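Local coordinates for putative adhesin (Bacteroides thetaiotaomicron, PDB 4QDG), which is a putative lipoprotein adhesin of the FimB/Mfa2 family, probably anchored in the outer membrane and serving in the pili of this gut bacterium, at residues Lys168-Ile179 against Glu189-Gln200. Sequence-based numbering, arbitrary orientation.
Sequences KKFEFEITDDNI and ENGMVTYTPWAQ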
loop_
_atom_site.group_PDB
_atom_site.type_symbol
_atom_site.label_atom_id
_atom_site.label_comp_id
_atom_site.label_asym_id
_atom_site.label_seq_id
_atom_site.Cartn_x
_atom_site.Cartn_y
_atom_site.Cartn_z
ATOM N N LYS A 168 -1.542 -21.690 -15.165
ATOM C CA LYS A 168 -2.350 -21.387 -16.342
ATOM C C LYS A 168 -3.760 -21.963 -16.224
ATOM O O LYS A 168 -4.647 -21.563 -16.978
ATOM C CB LYS A 168 -1.669 -21.902 -17.619
ATOM C CG LYS A 168 -0.336 -21.213 -17.936
ATOM C CD LYS A 168 0.328 -21.822 -19.189
ATOM C CE LYS A 168 1.338 -22.882 -18.851
ATOM N NZ LYS A 168 0.724 -24.224 -18.718
ATOM N N LYS A 169 -3.976 -22.883 -15.274
ATOM C CA LYS A 169 -5.287 -23.473 -15.052
ATOM C C LYS A 169 -6.180 -22.563 -14.187
ATOM O O LYS A 169 -7.353 -22.872 -14.009
ATOM C CB LYS A 169 -5.116 -24.852 -14.374
ATOM C CG LYS A 169 -4.602 -25.944 -15.308
ATOM C CD LYS A 169 -4.584 -27.264 -14.582
ATOM C CE LYS A 169 -4.608 -28.422 -15.539
ATOM N NZ LYS A 169 -4.365 -29.702 -14.824
ATOM N N PHE A 170 -5.619 -21.450 -13.645
ATOM C CA PHE A 170 -6.292 -20.586 -12.679
ATOM C C PHE A 170 -6.254 -19.111 -12.956
ATOM O O PHE A 170 -5.290 -18.582 -13.498
ATOM C CB PHE A 170 -5.676 -20.787 -11.284
ATOM C CG PHE A 170 -5.728 -22.211 -10.800
ATOM C CD1 PHE A 170 -6.872 -22.714 -10.190
ATOM C CD2 PHE A 170 -4.623 -23.049 -10.937
ATOM C CE1 PHE A 170 -6.901 -24.014 -9.697
ATOM C CE2 PHE A 170 -4.671 -24.364 -10.478
ATOM C CZ PHE A 170 -5.805 -24.836 -9.856
ATOM N N GLU A 171 -7.315 -18.454 -12.511
ATOM C CA GLU A 171 -7.537 -17.022 -12.538
ATOM C C GLU A 171 -7.529 -16.564 -11.092
ATOM O O GLU A 171 -8.148 -17.208 -10.229
ATOM C CB GLU A 171 -8.863 -16.684 -13.225
ATOM C CG GLU A 171 -8.777 -16.681 -14.734
ATOM C CD GLU A 171 -10.062 -16.372 -15.487
ATOM O OE1 GLU A 171 -11.147 -16.313 -14.859
ATOM O OE2 GLU A 171 -9.979 -16.211 -16.728
ATOM N N PHE A 172 -6.798 -15.477 -10.825
ATOM C CA PHE A 172 -6.643 -14.902 -9.488
ATOM C C PHE A 172 -7.189 -13.498 -9.486
ATOM O O PHE A 172 -6.924 -12.744 -10.418
ATOM C CB PHE A 172 -5.175 -14.882 -9.061
ATOM C CG PHE A 172 -4.483 -16.228 -9.060
ATOM C CD1 PHE A 172 -4.016 -16.789 -10.247
ATOM C CD2 PHE A 172 -4.173 -16.870 -7.859
ATOM C CE1 PHE A 172 -3.307 -17.990 -10.231
ATOM C CE2 PHE A 172 -3.484 -18.082 -7.854
ATOM C CZ PHE A 172 -3.057 -18.635 -9.033
ATOM N N GLU A 173 -7.999 -13.161 -8.465
ATOM C CA GLU A 173 -8.605 -11.832 -8.356
ATOM C C GLU A 173 -8.668 -11.364 -6.934
ATOM O O GLU A 173 -8.802 -12.172 -6.008
ATOM C CB GLU A 173 -10.042 -11.838 -8.893
ATOM C CG GLU A 173 -10.173 -11.892 -10.393
ATOM C CD GLU A 173 -11.497 -12.434 -10.906
ATOM O OE1 GLU A 173 -12.359 -12.845 -10.093
ATOM O OE2 GLU A 173 -11.662 -12.455 -12.145
ATOM N N ILE A 174 -8.637 -10.036 -6.776
ATOM C CA ILE A 174 -8.897 -9.355 -5.526
ATOM C C ILE A 174 -9.951 -8.326 -5.849
ATOM O O ILE A 174 -9.736 -7.495 -6.721
ATOM C CB ILE A 174 -7.678 -8.775 -4.762
ATOM C CG1 ILE A 174 -6.796 -9.908 -4.229
ATOM C CG2 ILE A 174 -8.148 -7.877 -3.601
ATOM C CD1 ILE A 174 -5.392 -9.484 -3.688
ATOM N N THR A 175 -11.137 -8.458 -5.241
ATOM C CA THR A 175 -12.173 -7.449 -5.371
ATOM C C THR A 175 -12.126 -6.600 -4.096
ATOM O O THR A 175 -12.002 -7.123 -2.976
ATOM C CB THR A 175 -13.556 -8.034 -5.642
ATOM O OG1 THR A 175 -13.846 -9.054 -4.677
ATOM C CG2 THR A 175 -13.724 -8.514 -7.086
ATOM N N ASP A 176 -12.211 -5.283 -4.277
ATOM C CA ASP A 176 -12.179 -4.324 -3.172
ATOM C C ASP A 176 -12.757 -3.025 -3.635
ATOM O O ASP A 176 -12.965 -2.843 -4.825
ATOM C CB ASP A 176 -10.720 -4.117 -2.668
ATOM C CG ASP A 176 -10.582 -3.649 -1.231
ATOM O OD1 ASP A 176 -11.596 -3.142 -0.655
ATOM O OD2 ASP A 176 -9.497 -3.858 -0.647
ATOM N N ASP A 177 -13.019 -2.116 -2.697
ATOM C CA ASP A 177 -13.486 -0.768 -2.979
ATOM C C ASP A 177 -12.523 0.145 -2.218
ATOM O O ASP A 177 -12.837 0.632 -1.136
ATOM C CB ASP A 177 -14.981 -0.598 -2.591
ATOM C CG ASP A 177 -15.601 0.726 -3.015
ATOM O OD1 ASP A 177 -14.838 1.710 -3.222
ATOM O OD2 ASP A 177 -16.853 0.791 -3.115
ATOM N N ASN A 178 -11.309 0.315 -2.758
ATOM C CA ASN A 178 -10.262 1.045 -2.040
ATOM C C ASN A 178 -9.385 1.946 -2.926
ATOM O O ASN A 178 -8.241 2.169 -2.569
ATOM C CB ASN A 178 -9.351 0.000 -1.323
ATOM C CG ASN A 178 -8.612 -0.945 -2.240
ATOM O OD1 ASN A 178 -8.988 -1.129 -3.390
ATOM N ND2 ASN A 178 -7.529 -1.581 -1.744
ATOM N N ILE A 179 -9.891 2.467 -4.054
ATOM C CA ILE A 179 -9.046 3.251 -4.959
ATOM C C ILE A 179 -9.256 4.777 -4.817
ATOM O O ILE A 179 -8.572 5.537 -5.512
ATOM C CB ILE A 179 -9.167 2.804 -6.436
ATOM C CG1 ILE A 179 -10.532 3.151 -7.052
ATOM C CG2 ILE A 179 -8.775 1.340 -6.604
ATOM C CD1 ILE A 179 -10.451 3.454 -8.533
ATOM N N GLU A 189 -16.048 5.270 -0.358
ATOM C CA GLU A 189 -16.801 4.311 -1.186
ATOM C C GLU A 189 -16.968 4.851 -2.617
ATOM O O GLU A 189 -17.500 5.941 -2.807
ATOM C CB GLU A 189 -18.151 3.977 -0.538
ATOM C CG GLU A 189 -18.763 2.704 -1.093
ATOM C CD GLU A 189 -19.949 2.127 -0.341
ATOM O OE1 GLU A 189 -20.261 2.619 0.768
ATOM O OE2 GLU A 189 -20.572 1.178 -0.869
ATOM N N ASN A 190 -16.449 4.113 -3.611
ATOM C CA ASN A 190 -16.425 4.568 -5.002
ATOM C C ASN A 190 -16.863 3.471 -5.998
ATOM O O ASN A 190 -16.923 3.714 -7.209
ATOM C CB ASN A 190 -14.997 5.046 -5.331
ATOM C CG ASN A 190 -14.886 5.845 -6.610
ATOM O OD1 ASN A 190 -15.528 6.880 -6.786
ATOM N ND2 ASN A 190 -14.115 5.355 -7.553
ATOM N N GLY A 191 -17.201 2.300 -5.479
ATOM C CA GLY A 191 -17.599 1.153 -6.286
ATOM C C GLY A 191 -16.463 0.140 -6.373
ATOM O O GLY A 191 -15.272 0.504 -6.419
HETATM N N MSE A 192 -16.838 -1.148 -6.391
HETATM C CA MSE A 192 -15.928 -2.268 -6.450
HETATM C C MSE A 192 -15.024 -2.218 -7.678
HETATM O O MSE A 192 -15.453 -1.856 -8.777
HETATM C CB MSE A 192 -16.738 -3.567 -6.452
HETATM C CG MSE A 192 -15.881 -4.814 -6.361
HETATM SE SE MSE A 192 -16.858 -6.426 -6.848
HETATM C CE MSE A 192 -16.761 -6.248 -8.862
ATOM N N VAL A 193 -13.769 -2.590 -7.471
ATOM C CA VAL A 193 -12.749 -2.739 -8.518
ATOM C C VAL A 193 -12.254 -4.176 -8.441
ATOM O O VAL A 193 -12.322 -4.790 -7.376
ATOM C CB VAL A 193 -11.568 -1.718 -8.458
ATOM C CG1 VAL A 193 -12.066 -0.289 -8.618
ATOM C CG2 VAL A 193 -10.721 -1.883 -7.193
ATOM N N THR A 194 -11.754 -4.700 -9.558
ATOM C CA THR A 194 -11.163 -6.024 -9.619
ATOM C C THR A 194 -9.666 -5.867 -9.943
ATOM O O THR A 194 -9.306 -5.272 -10.956
ATOM C CB THR A 194 -11.908 -6.900 -10.644
ATOM O OG1 THR A 194 -13.263 -7.022 -10.234
ATOM C CG2 THR A 194 -11.298 -8.290 -10.784
ATOM N N TYR A 195 -8.808 -6.388 -9.068
ATOM C CA TYR A 195 -7.375 -6.448 -9.302
ATOM C C TYR A 195 -7.067 -7.825 -9.883
ATOM O O TYR A 195 -7.600 -8.830 -9.391
ATOM C CB TYR A 195 -6.565 -6.243 -7.997
ATOM C CG TYR A 195 -6.715 -4.893 -7.319
ATOM C CD1 TYR A 195 -5.931 -3.805 -7.704
ATOM C CD2 TYR A 195 -7.558 -4.736 -6.227
ATOM C CE1 TYR A 195 -6.047 -2.574 -7.065
ATOM C CE2 TYR A 195 -7.641 -3.529 -5.545
ATOM C CZ TYR A 195 -6.884 -2.449 -5.962
ATOM O OH TYR A 195 -6.986 -1.281 -5.249
ATOM N N THR A 196 -6.186 -7.875 -10.896
ATOM C CA THR A 196 -5.726 -9.135 -11.483
ATOM C C THR A 196 -4.185 -9.164 -11.360
ATOM O O THR A 196 -3.581 -8.122 -11.097
ATOM C CB THR A 196 -6.261 -9.349 -12.905
ATOM O OG1 THR A 196 -5.806 -8.301 -13.752
ATOM C CG2 THR A 196 -7.813 -9.488 -12.952
ATOM N N PRO A 197 -3.523 -10.330 -11.485
ATOM C CA PRO A 197 -2.059 -10.358 -11.280
ATOM C C PRO A 197 -1.223 -9.601 -12.315
ATOM O O PRO A 197 -1.525 -9.597 -13.514
ATOM C CB PRO A 197 -1.736 -11.846 -11.350
ATOM C CG PRO A 197 -3.040 -12.538 -11.008
ATOM C CD PRO A 197 -4.051 -11.696 -11.698
ATOM N N TRP A 198 -0.169 -8.953 -11.824
ATOM C CA TRP A 198 0.832 -8.243 -12.613
ATOM C C TRP A 198 1.937 -9.256 -13.013
ATOM O O TRP A 198 2.682 -9.022 -13.952
ATOM C CB TRP A 198 1.406 -7.010 -11.862
ATOM C CG TRP A 198 2.142 -7.298 -10.585
ATOM C CD1 TRP A 198 1.629 -7.257 -9.324
ATOM C CD2 TRP A 198 3.538 -7.614 -10.438
ATOM N NE1 TRP A 198 2.620 -7.473 -8.405
ATOM C CE2 TRP A 198 3.792 -7.741 -9.057
ATOM C CE3 TRP A 198 4.613 -7.740 -11.337
ATOM C CZ2 TRP A 198 5.062 -8.067 -8.550
ATOM C CZ3 TRP A 198 5.872 -8.052 -10.834
ATOM C CH2 TRP A 198 6.081 -8.237 -9.455
ATOM N N ALA A 199 2.021 -10.376 -12.292
ATOM C CA ALA A 199 2.929 -11.502 -12.514
ATOM C C ALA A 199 2.237 -12.784 -12.093
ATOM O O ALA A 199 1.476 -12.786 -11.130
ATOM C CB ALA A 199 4.223 -11.313 -11.745
ATOM N N GLN A 200 2.457 -13.853 -12.845
ATOM C CA GLN A 200 1.881 -15.182 -12.624
ATOM C C GLN A 200 2.797 -16.208 -13.291
ATOM O O GLN A 200 3.369 -15.930 -14.340
ATOM C CB GLN A 200 0.451 -15.238 -13.196
ATOM C CG GLN A 200 -0.296 -16.564 -13.001
ATOM C CD GLN A 200 -1.749 -16.466 -13.355
ATOM O OE1 GLN A 200 -2.336 -15.384 -13.387
ATOM N NE2 GLN A 200 -2.380 -17.610 -13.581
HETATM O O HOH W 1 -5.058 -14.770 -13.127
#
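An antiparallel pairing at the edge of a four-stranded β-sheet joins I174, T175 and D176 to Y195, T194 and V193, in a chain of the fimbrillin superfamily. Strand 193-195 is outermost, and strand 170-176 separates it from strand 235-240. Four backbone hydrogen bonds hold the hydrogen-bonded pairs I174-Y195 and D176-V193; the shortest run from Y195 N to I174 O and from V193 N to D176 O, both 2.8 Å. T175 and T194, a non-hydrogen-bonded pair between them, lie side by side on the other face of the sheet, with T175 CG2 3.5 Å from T194 OG1.

Past the last pair, the carboxylate of D177 gathers the turn at 190-191. Its CG is trans to the backbone N (chi1 -173°), which carries the group across to segment 189-200: OD1 receives N190 N on its syn lone pair at 2.9 Å, while G191 N meets OD2 from above the carboxylate plane. E189 brings a second negative charge near OD2, which could raise the proton affinity of D177. On the face that carries I174, D176, V193 and Y195, the loop residue I179 lays CG2 against V193 CG2 at 3.8 Å.

At the far end, past Y195, the backbone of 189-200 leaves the sheet through P197, whose CG rests on F172 CB, and Q200 reaches back. The Q200 amide stands nearly perpendicular to the F172 ring (81°), giving NE2 to F170 O at 3.1 Å and linking OE1 through a water to F172 N. The Y195 ring meets N178 OD1 at its edge, in the ring plane; the N178 side chain lies about 6 Å from that of the magnesium ligand N151. Y195 OH, which also accepts S224 N, donates to N178 OD1 at 2.7 Å, approaching from above the carbonyl plane.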